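Local structure of nigritoxine (Vibrio nigripulchritudo, 5M41) at residues I573-H585 with N693-M705. The protein is a bacterial toxin active against crustaceans and insects. Sequence-based numbering, arbitrary orientation.
Sequences IIAVNNPYSFVHH and NIVESMRATAKNM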
loop_
_atom_site.group_PDB
_atom_site.type_symbol
_atom_site.label_atom_id
_atom_site.label_comp_id
_atom_site.label_asym_id
_atom_site.label_seq_id
_atom_site.Cartn_x
_atom_site.Cartn_y
_atom_site.Cartn_z
ATOM N N ILE A 573 10.195 -41.633 -1.996
ATOM C CA ILE A 573 9.204 -40.653 -1.526
ATOM C C ILE A 573 9.526 -39.340 -2.245
ATOM O O ILE A 573 10.541 -38.692 -1.945
ATOM C CB ILE A 573 9.244 -40.452 0.010
ATOM C CG1 ILE A 573 8.938 -41.767 0.748
ATOM C CG2 ILE A 573 8.242 -39.377 0.432
ATOM C CD1 ILE A 573 9.168 -41.725 2.253
ATOM N N ILE A 574 8.682 -38.976 -3.217
ATOM C CA ILE A 574 9.028 -37.913 -4.174
ATOM C C ILE A 574 8.195 -36.664 -3.850
ATOM O O ILE A 574 6.942 -36.695 -3.901
ATOM C CB ILE A 574 8.792 -38.351 -5.647
ATOM C CG1 ILE A 574 9.243 -39.812 -5.903
ATOM C CG2 ILE A 574 9.441 -37.373 -6.625
ATOM C CD1 ILE A 574 10.746 -40.043 -5.840
ATOM N N ALA A 575 8.884 -35.583 -3.495
ATOM C CA ALA A 575 8.242 -34.394 -2.911
ATOM C C ALA A 575 8.655 -33.115 -3.611
ATOM O O ALA A 575 9.849 -32.885 -3.867
ATOM C CB ALA A 575 8.575 -34.295 -1.423
ATOM N N VAL A 576 7.670 -32.265 -3.887
ATOM C CA VAL A 576 7.931 -31.014 -4.572
ATOM C C VAL A 576 8.538 -29.985 -3.580
ATOM O O VAL A 576 8.345 -30.114 -2.364
ATOM C CB VAL A 576 6.649 -30.500 -5.294
ATOM C CG1 VAL A 576 5.676 -29.849 -4.317
ATOM C CG2 VAL A 576 7.020 -29.513 -6.394
ATOM N N ASN A 577 9.317 -29.016 -4.080
ATOM C CA ASN A 577 9.922 -28.004 -3.218
ATOM C C ASN A 577 8.939 -26.978 -2.658
ATOM O O ASN A 577 9.173 -26.440 -1.557
ATOM C CB ASN A 577 11.005 -27.230 -3.950
ATOM C CG ASN A 577 12.256 -28.043 -4.180
ATOM O OD1 ASN A 577 12.500 -29.042 -3.505
ATOM N ND2 ASN A 577 13.068 -27.601 -5.134
ATOM N N ASN A 578 7.867 -26.689 -3.414
ATOM C CA ASN A 578 6.886 -25.632 -3.034
ATOM C C ASN A 578 6.640 -25.600 -1.532
ATOM O O ASN A 578 6.245 -26.621 -0.951
ATOM C CB ASN A 578 5.550 -25.849 -3.735
ATOM C CG ASN A 578 4.656 -24.608 -3.681
ATOM O OD1 ASN A 578 4.416 -24.021 -2.607
ATOM N ND2 ASN A 578 4.176 -24.190 -4.848
ATOM N N PRO A 579 6.867 -24.442 -0.883
ATOM C CA PRO A 579 6.771 -24.475 0.573
ATOM C C PRO A 579 5.335 -24.630 1.099
ATOM O O PRO A 579 5.156 -24.874 2.270
ATOM C CB PRO A 579 7.383 -23.130 1.003
ATOM C CG PRO A 579 7.209 -22.239 -0.167
ATOM C CD PRO A 579 7.208 -23.099 -1.395
ATOM N N TYR A 580 4.343 -24.522 0.223
ATOM C CA TYR A 580 2.934 -24.720 0.589
ATOM C C TYR A 580 2.422 -26.114 0.231
ATOM O O TYR A 580 1.212 -26.337 0.165
ATOM C CB TYR A 580 2.066 -23.667 -0.119
ATOM C CG TYR A 580 2.343 -22.249 0.341
ATOM C CD1 TYR A 580 1.684 -21.707 1.446
ATOM C CD2 TYR A 580 3.250 -21.452 -0.337
ATOM C CE1 TYR A 580 1.937 -20.397 1.862
ATOM C CE2 TYR A 580 3.499 -20.146 0.055
ATOM C CZ TYR A 580 2.858 -19.631 1.158
ATOM O OH TYR A 580 3.134 -18.342 1.512
ATOM N N SER A 581 3.334 -27.030 -0.075
ATOM C CA SER A 581 2.962 -28.400 -0.419
ATOM C C SER A 581 2.672 -29.234 0.814
ATOM O O SER A 581 3.509 -29.294 1.734
ATOM C CB SER A 581 4.094 -29.074 -1.182
ATOM O OG SER A 581 3.796 -30.444 -1.354
ATOM N N PHE A 582 1.512 -29.907 0.807
ATOM C CA PHE A 582 1.100 -30.826 1.886
ATOM C C PHE A 582 0.867 -32.231 1.352
ATOM O O PHE A 582 0.186 -33.066 1.994
ATOM C CB PHE A 582 -0.141 -30.298 2.624
ATOM C CG PHE A 582 0.113 -29.008 3.351
ATOM C CD1 PHE A 582 0.661 -29.016 4.633
ATOM C CD2 PHE A 582 -0.134 -27.785 2.730
ATOM C CE1 PHE A 582 0.951 -27.822 5.287
ATOM C CE2 PHE A 582 0.156 -26.581 3.377
ATOM C CZ PHE A 582 0.697 -26.606 4.656
ATOM N N VAL A 583 1.464 -32.490 0.185
ATOM C CA VAL A 583 1.374 -33.790 -0.487
ATOM C C VAL A 583 2.741 -34.246 -0.989
ATOM O O VAL A 583 3.685 -33.460 -1.072
ATOM C CB VAL A 583 0.394 -33.767 -1.698
ATOM C CG1 VAL A 583 -1.040 -33.486 -1.241
ATOM C CG2 VAL A 583 0.842 -32.756 -2.757
ATOM N N HIS A 584 2.826 -35.527 -1.327
ATOM C CA HIS A 584 3.964 -36.085 -2.046
ATOM C C HIS A 584 3.466 -37.349 -2.669
ATOM O O HIS A 584 2.340 -37.793 -2.356
ATOM C CB HIS A 584 5.161 -36.327 -1.121
ATOM C CG HIS A 584 4.855 -37.221 0.059
ATOM N ND1 HIS A 584 4.805 -38.571 -0.042
ATOM C CD2 HIS A 584 4.590 -36.920 1.386
ATOM C CE1 HIS A 584 4.519 -39.098 1.159
ATOM N NE2 HIS A 584 4.384 -38.090 2.033
ATOM N N HIS A 585 4.246 -37.925 -3.585
ATOM C CA HIS A 585 3.934 -39.253 -4.088
ATOM C C HIS A 585 5.030 -40.232 -3.772
ATOM O O HIS A 585 6.153 -39.840 -3.485
ATOM C CB HIS A 585 3.568 -39.265 -5.570
ATOM C CG HIS A 585 4.656 -38.761 -6.493
ATOM N ND1 HIS A 585 5.518 -39.587 -7.123
ATOM C CD2 HIS A 585 4.959 -37.466 -6.931
ATOM C CE1 HIS A 585 6.338 -38.861 -7.910
ATOM N NE2 HIS A 585 5.996 -37.560 -7.783
ATOM N N ASN A 693 -0.784 -21.771 -4.193
ATOM C CA ASN A 693 0.373 -22.646 -4.044
ATOM C C ASN A 693 0.045 -24.007 -3.424
ATOM O O ASN A 693 0.636 -25.001 -3.808
ATOM C CB ASN A 693 1.492 -21.943 -3.281
ATOM C CG ASN A 693 2.297 -21.033 -4.172
ATOM O OD1 ASN A 693 2.823 -21.463 -5.183
ATOM N ND2 ASN A 693 2.404 -19.774 -3.796
ATOM N N ILE A 694 -0.901 -24.051 -2.476
ATOM C CA ILE A 694 -1.365 -25.320 -1.907
ATOM C C ILE A 694 -1.940 -26.205 -3.023
ATOM O O ILE A 694 -1.626 -27.407 -3.129
ATOM C CB ILE A 694 -2.428 -25.076 -0.823
ATOM C CG1 ILE A 694 -1.780 -24.586 0.475
ATOM C CG2 ILE A 694 -3.311 -26.310 -0.597
ATOM C CD1 ILE A 694 -2.791 -24.171 1.521
ATOM N N VAL A 695 -2.773 -25.590 -3.846
ATOM C CA VAL A 695 -3.489 -26.256 -4.909
ATOM C C VAL A 695 -2.508 -26.655 -6.023
ATOM O O VAL A 695 -2.484 -27.815 -6.475
ATOM C CB VAL A 695 -4.636 -25.334 -5.408
ATOM C CG1 VAL A 695 -5.180 -25.786 -6.751
ATOM C CG2 VAL A 695 -5.766 -25.319 -4.373
ATOM N N GLU A 696 -1.700 -25.698 -6.454
ATOM C CA GLU A 696 -0.695 -25.951 -7.489
ATOM C C GLU A 696 0.267 -27.068 -7.068
ATOM O O GLU A 696 0.609 -27.894 -7.897
ATOM C CB GLU A 696 0.062 -24.668 -7.835
ATOM C CG GLU A 696 1.182 -24.829 -8.853
ATOM C CD GLU A 696 1.872 -23.504 -9.167
ATOM O OE1 GLU A 696 2.243 -22.776 -8.216
ATOM O OE2 GLU A 696 2.040 -23.179 -10.368
ATOM N N SER A 697 0.673 -27.104 -5.789
ATOM C CA SER A 697 1.485 -28.222 -5.254
ATOM C C SER A 697 0.782 -29.540 -5.484
ATOM O O SER A 697 1.391 -30.514 -5.918
ATOM C CB SER A 697 1.704 -28.102 -3.750
ATOM O OG SER A 697 2.668 -27.129 -3.446
ATOM N N MET A 698 -0.509 -29.571 -5.170
ATOM C CA MET A 698 -1.271 -30.804 -5.314
ATOM C C MET A 698 -1.352 -31.285 -6.758
ATOM O O MET A 698 -1.131 -32.466 -7.032
ATOM C CB MET A 698 -2.643 -30.633 -4.691
ATOM C CG MET A 698 -2.507 -30.442 -3.192
ATOM S SD MET A 698 -4.124 -30.155 -2.467
ATOM C CE MET A 698 -3.666 -30.026 -0.749
ATOM N N ARG A 699 -1.637 -30.356 -7.661
ATOM C CA ARG A 699 -1.723 -30.633 -9.093
ATOM C C ARG A 699 -0.375 -31.067 -9.693
ATOM O O ARG A 699 -0.311 -32.040 -10.454
ATOM C CB ARG A 699 -2.282 -29.406 -9.832
ATOM C CG ARG A 699 -3.781 -29.226 -9.645
ATOM C CD ARG A 699 -4.280 -27.919 -10.252
ATOM N NE ARG A 699 -5.718 -27.756 -10.029
ATOM C CZ ARG A 699 -6.382 -26.600 -10.115
ATOM N NH1 ARG A 699 -5.734 -25.480 -10.403
ATOM N NH2 ARG A 699 -7.700 -26.565 -9.916
ATOM N N ALA A 700 0.699 -30.364 -9.340
ATOM C CA ALA A 700 2.049 -30.752 -9.783
ATOM C C ALA A 700 2.429 -32.165 -9.291
ATOM O O ALA A 700 3.046 -32.936 -10.031
ATOM C CB ALA A 700 3.096 -29.719 -9.350
ATOM N N THR A 701 2.037 -32.503 -8.059
ATOM C CA THR A 701 2.364 -33.795 -7.465
ATOM C C THR A 701 1.599 -34.907 -8.174
ATOM O O THR A 701 2.193 -35.914 -8.536
ATOM C CB THR A 701 2.136 -33.780 -5.941
ATOM O OG1 THR A 701 3.021 -32.821 -5.343
ATOM C CG2 THR A 701 2.402 -35.133 -5.311
ATOM N N ALA A 702 0.298 -34.700 -8.418
ATOM C CA ALA A 702 -0.520 -35.644 -9.204
ATOM C C ALA A 702 0.098 -35.888 -10.580
ATOM O O ALA A 702 0.231 -37.033 -11.027
ATOM C CB ALA A 702 -1.947 -35.127 -9.360
ATOM N N LYS A 703 0.483 -34.801 -11.240
ATOM C CA LYS A 703 1.051 -34.881 -12.573
ATOM C C LYS A 703 2.398 -35.620 -12.579
ATOM O O LYS A 703 2.638 -36.493 -13.408
ATOM C CB LYS A 703 1.225 -33.475 -13.144
ATOM C CG LYS A 703 1.822 -33.479 -14.535
ATOM C CD LYS A 703 1.912 -32.089 -15.137
ATOM C CE LYS A 703 2.503 -32.180 -16.534
ATOM N NZ LYS A 703 2.057 -31.045 -17.387
ATOM N N ASN A 704 3.271 -35.249 -11.653
ATOM C CA ASN A 704 4.607 -35.825 -11.585
ATOM C C ASN A 704 4.629 -37.348 -11.344
ATOM O O ASN A 704 5.559 -38.013 -11.772
ATOM C CB ASN A 704 5.453 -35.108 -10.533
ATOM C CG ASN A 704 6.932 -35.392 -10.699
ATOM O OD1 ASN A 704 7.501 -35.147 -11.770
ATOM N ND2 ASN A 704 7.559 -35.933 -9.657
ATOM N N MET A 705 3.615 -37.891 -10.671
ATOM C CA MET A 705 3.490 -39.346 -10.472
ATOM C C MET A 705 2.819 -40.030 -11.676
ATOM O O MET A 705 2.496 -41.229 -11.628
ATOM C CB MET A 705 2.695 -39.647 -9.191
ATOM C CG MET A 705 1.225 -39.236 -9.254
ATOM S SD MET A 705 0.303 -39.628 -7.745
ATOM C CE MET A 705 0.152 -41.414 -7.841
HETATM O O HOH W 1 5.048 -33.250 -3.549
HETATM O O HOH W 2 -0.389 -28.483 -0.774
#
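Buried helix-on-sheet packing brings Val583, His585 and the Asn578-Ser581 turn onto Ser697, Thr701 and Asn704, where helix 688-704 covers one face of the six-stranded antiparallel sheet. The helix segment runs within 5° of strand 583-585, their axes 8.0 Å apart. At the helix C-terminus, the His585 imidazole is sandwiched between Ile574 CB and Met705 CB, the latter 3.6 Å from the ring centroid, a CH-pi contact over the face. At the ring edge His585 NE2 accepts from Asn704 ND2 at 2.9 Å, in the ring plane but bent (N-H...N 143°), consistent with NE2 carrying no proton. One turn before the helix end, Val583 CG2 lies 3.4 Å from Thr701 OG1. That hydroxyl, anti to its carbonyl carbon, donates back to Ser697 O and accepts from a water that also joins Val576 N to Val583 O, bridging the two strands at the turn end of the hairpin 571-589. The connection is a type I turn with an Asx turn, Asn578 OD1 taking Tyr580 N. Asn578 ND2 meanwhile donates to Asn693 OD1 (3.1 Å, nearly straight), arriving above that carbonyl's plane. Beside it, the Tyr580 ring and the Asn693 amide lie almost parallel, 9° apart, and Tyr609 of helix 603-614 borders Tyr580 and Ile694.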